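Local coordinates for septation protein imp2 (Schizosaccharomyces pombe, PDB 5C1F) that binds phospholipids and anchors cytoskeletal proteins to the membrane, probably through its F-BAR domain, is required for normal septation and takes part in medial-ring disassembly, at residues A[79-84]-A[245-250]. Numbering follows the deposited sequence.
Sequences KAEVDN and ERIRKN
Arg-246 and Ile-247 of helix 162-252 both meet Glu-81 of helix 69-155, joining two long antiparallel helices of the F-BAR helical bundle. The local axes run 170° apart and come within 10.0 Å of each other. Arg-246 extends from its backbone and then bends at chi3 (-66°), which brings its guanidinium side-on to the carboxylate. Arg-246 NE gives a nearly straight bond of 2.9 Å to Glu-81 OE2, which lies in the guanidinium plane but is met from above the carboxylate plane. Arg-246 NH2 reaches Glu-81 OE1 at 3.0 Å, on the syn side but tilted out of the carboxylate plane. The two flat groups are not coplanar, being turned 53° apart. The salt bridge therefore has two hydrogen bonds, one to each carboxylate oxygen. Replacing Glu-81 with an alanine would probably leave the Arg-246 guanidinium without its carboxylate mate and free to turn. Ile-247 supplies the apolar half of the contact. Ile-247 CG1 packs 3.7 Å from Glu-81 CB, and its CD1 also touches that carbon. Ile-247 thus packs along CB and CG of Glu-81, a buried residue. Ile-247 also touches Met-78 of helix 69-155 and Thr-230 of the second subunit. Arg-248 turns to that subunit, where it bonds Thr-230 and Ser-234, and it pairs with Glu-245 one helical turn back. At the end of the segment, Asn-250 OD1 bonds Ser-74. On the facing helix, Asn-84 ND2 also holds Glu-81 OE1, at 3.0 Å, from the face of the carboxylate opposite to Arg-246 NH2.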
ATOM      1  N   LYS A  79      16.120   5.200  -1.807  1.00 17.40           N
ATOM      2  CA  LYS A  79      15.171   5.652  -2.819  1.00 17.56           C
ATOM      3  C   LYS A  79      14.995   4.601  -3.906  1.00 17.78           C
ATOM      4  O   LYS A  79      13.895   4.399  -4.412  1.00 27.58           O
ATOM      5  CB  LYS A  79      15.628   6.975  -3.429  1.00 27.71           C
ATOM      6  CG  LYS A  79      14.494   7.820  -3.970  1.00 38.99           C
ATOM      7  CD  LYS A  79      14.919   9.272  -4.150  1.00 43.90           C
ATOM      8  CE  LYS A  79      16.101   9.375  -5.098  1.00 45.06           C
ATOM      9  NZ  LYS A  79      15.704   8.877  -6.447  1.00 49.41           N
ATOM     10  N   ALA A  80      16.085   3.933  -4.260  1.00 18.12           N
ATOM     11  CA  ALA A  80      16.027   2.847  -5.228  1.00 20.15           C
ATOM     12  C   ALA A  80      15.241   1.659  -4.681  1.00 24.14           C
ATOM     13  O   ALA A  80      14.559   0.963  -5.432  1.00 18.30           O
ATOM     14  CB  ALA A  80      17.430   2.412  -5.621  1.00 19.20           C
ATOM     15  N   GLU A  81      15.329   1.427  -3.374  1.00 17.69           N
ATOM     16  CA  GLU A  81      14.651   0.280  -2.784  1.00 17.47           C
ATOM     17  C   GLU A  81      13.179   0.575  -2.520  1.00 22.05           C
ATOM     18  O   GLU A  81      12.349  -0.336  -2.536  1.00 20.16           O
ATOM     19  CB  GLU A  81      15.352  -0.171  -1.498  1.00 17.49           C
ATOM     20  CG  GLU A  81      16.706  -0.851  -1.728  1.00 18.19           C
ATOM     21  CD  GLU A  81      16.620  -2.112  -2.593  1.00 25.46           C
ATOM     22  OE1 GLU A  81      15.503  -2.625  -2.824  1.00 22.37           O
ATOM     23  OE2 GLU A  81      17.681  -2.597  -3.043  1.00 27.51           O
ATOM     24  N   VAL A  82      12.855   1.844  -2.284  1.00 20.67           N
ATOM     25  CA  VAL A  82      11.460   2.262  -2.208  1.00 16.61           C
ATOM     26  C   VAL A  82      10.830   2.099  -3.593  1.00 33.33           C
ATOM     27  O   VAL A  82       9.660   1.722  -3.719  1.00 16.80           O
ATOM     28  CB  VAL A  82      11.327   3.718  -1.703  1.00 16.63           C
ATOM     29  CG1 VAL A  82       9.948   4.286  -2.007  1.00 16.76           C
ATOM     30  CG2 VAL A  82      11.620   3.787  -0.210  1.00 16.46           C
ATOM     31  N   ASP A  83      11.625   2.355  -4.631  1.00 17.35           N
ATOM     32  CA  ASP A  83      11.189   2.150  -6.008  1.00 17.87           C
ATOM     33  C   ASP A  83      10.956   0.666  -6.280  1.00 24.88           C
ATOM     34  O   ASP A  83       9.986   0.297  -6.942  1.00 23.13           O
ATOM     35  CB  ASP A  83      12.218   2.717  -6.988  1.00 29.43           C
ATOM     36  CG  ASP A  83      11.661   2.885  -8.394  1.00 33.46           C
ATOM     37  OD1 ASP A  83      10.422   2.925  -8.552  1.00 34.17           O
ATOM     38  OD2 ASP A  83      12.468   2.991  -9.340  1.00 34.30           O
ATOM     39  N   ASN A  84      11.840  -0.183  -5.763  1.00 18.89           N
ATOM     40  CA  ASN A  84      11.677  -1.628  -5.911  1.00 19.41           C
ATOM     41  C   ASN A  84      10.412  -2.117  -5.215  1.00 19.28           C
ATOM     42  O   ASN A  84       9.749  -3.041  -5.677  1.00 18.47           O
ATOM     43  CB  ASN A  84      12.894  -2.373  -5.366  1.00 18.26           C
ATOM     44  CG  ASN A  84      14.064  -2.346  -6.323  1.00 29.83           C
ATOM     45  OD1 ASN A  84      13.883  -2.218  -7.537  1.00 28.48           O
ATOM     46  ND2 ASN A  84      15.274  -2.470  -5.786  1.00 25.75           N
ATOM     47  N   GLU A 245      15.772  -4.991   4.065  1.00 25.25           N
ATOM     48  CA  GLU A 245      16.983  -5.635   4.544  1.00 22.14           C
ATOM     49  C   GLU A 245      18.190  -5.126   3.768  1.00 29.56           C
ATOM     50  O   GLU A 245      19.264  -4.929   4.334  1.00 33.31           O
ATOM     51  CB  GLU A 245      16.869  -7.154   4.426  1.00 23.80           C
ATOM     52  CG  GLU A 245      17.845  -7.908   5.315  1.00 41.21           C
ATOM     53  CD  GLU A 245      17.524  -7.758   6.791  1.00 56.54           C
ATOM     54  OE1 GLU A 245      16.403  -8.136   7.201  1.00 61.10           O
ATOM     55  OE2 GLU A 245      18.388  -7.259   7.543  1.00 61.45           O
ATOM     56  N   ARG A 246      18.007  -4.895   2.471  1.00 17.50           N
ATOM     57  CA  ARG A 246      19.091  -4.380   1.644  1.00 26.26           C
ATOM     58  C   ARG A 246      19.453  -2.943   2.038  1.00 30.89           C
ATOM     59  O   ARG A 246      20.623  -2.560   1.992  1.00 27.48           O
ATOM     60  CB  ARG A 246      18.726  -4.465   0.158  1.00 17.86           C
ATOM     61  CG  ARG A 246      18.680  -5.900  -0.372  1.00 18.79           C
ATOM     62  CD  ARG A 246      18.584  -5.975  -1.898  1.00 19.19           C
ATOM     63  NE  ARG A 246      17.330  -5.436  -2.417  1.00 21.40           N
ATOM     64  CZ  ARG A 246      16.215  -6.144  -2.580  1.00 20.65           C
ATOM     65  NH1 ARG A 246      16.189  -7.430  -2.256  1.00 18.89           N
ATOM     66  NH2 ARG A 246      15.124  -5.563  -3.061  1.00 17.57           N
ATOM     67  N   ILE A 247      18.458  -2.157   2.447  1.00 16.32           N
ATOM     68  CA  ILE A 247      18.722  -0.807   2.939  1.00 19.98           C
ATOM     69  C   ILE A 247      19.572  -0.877   4.206  1.00 24.35           C
ATOM     70  O   ILE A 247      20.570  -0.169   4.336  1.00 23.18           O
ATOM     71  CB  ILE A 247      17.423  -0.027   3.235  1.00 15.14           C
ATOM     72  CG1 ILE A 247      16.604   0.153   1.956  1.00 17.20           C
ATOM     73  CG2 ILE A 247      17.747   1.327   3.843  1.00 14.91           C
ATOM     74  CD1 ILE A 247      15.229   0.757   2.174  1.00 14.37           C
ATOM     75  N   ARG A 248      19.183  -1.758   5.125  1.00 19.53           N
ATOM     76  CA  ARG A 248      19.913  -1.937   6.377  1.00 17.16           C
ATOM     77  C   ARG A 248      21.340  -2.423   6.152  1.00 18.04           C
ATOM     78  O   ARG A 248      22.253  -1.997   6.850  1.00 31.17           O
ATOM     79  CB  ARG A 248      19.175  -2.915   7.293  1.00 18.68           C
ATOM     80  CG  ARG A 248      17.863  -2.376   7.818  1.00 16.95           C
ATOM     81  CD  ARG A 248      17.340  -3.214   8.969  1.00 22.99           C
ATOM     82  NE  ARG A 248      16.664  -4.423   8.518  1.00 22.35           N
ATOM     83  CZ  ARG A 248      15.368  -4.484   8.229  1.00 25.47           C
ATOM     84  NH1 ARG A 248      14.611  -3.398   8.339  1.00 18.73           N
ATOM     85  NH2 ARG A 248      14.826  -5.627   7.830  1.00 17.60           N
ATOM     86  N   LYS A 249      21.532  -3.312   5.179  1.00 20.69           N
ATOM     87  CA  LYS A 249      22.867  -3.829   4.882  1.00 24.01           C
ATOM     88  C   LYS A 249      23.761  -2.711   4.371  1.00 21.16           C
ATOM     89  O   LYS A 249      24.939  -2.646   4.707  1.00 24.98           O
ATOM     90  CB  LYS A 249      22.809  -4.966   3.860  1.00 27.92           C
ATOM     91  CG  LYS A 249      22.161  -6.227   4.391  1.00 36.69           C
ATOM     92  CD  LYS A 249      22.844  -6.708   5.660  1.00 45.84           C
ATOM     93  CE  LYS A 249      22.126  -7.913   6.247  1.00 50.84           C
ATOM     94  NZ  LYS A 249      22.767  -8.377   7.508  1.00 51.11           N
ATOM     95  N   ASN A 250      23.185  -1.825   3.567  1.00 19.51           N
ATOM     96  CA  ASN A 250      23.913  -0.672   3.061  1.00 22.43           C
ATOM     97  C   ASN A 250      24.257   0.308   4.178  1.00 27.16           C
ATOM     98  O   ASN A 250      25.355   0.869   4.215  1.00 29.65           O
ATOM     99  CB  ASN A 250      23.101   0.031   1.978  1.00 21.47           C
ATOM    100  CG  ASN A 250      23.831   1.212   1.380  1.00 25.35           C
ATOM    101  OD1 ASN A 250      23.590   2.358   1.753  1.00 25.83           O
ATOM    102  ND2 ASN A 250      24.734   0.935   0.445  1.00 25.81           N
TER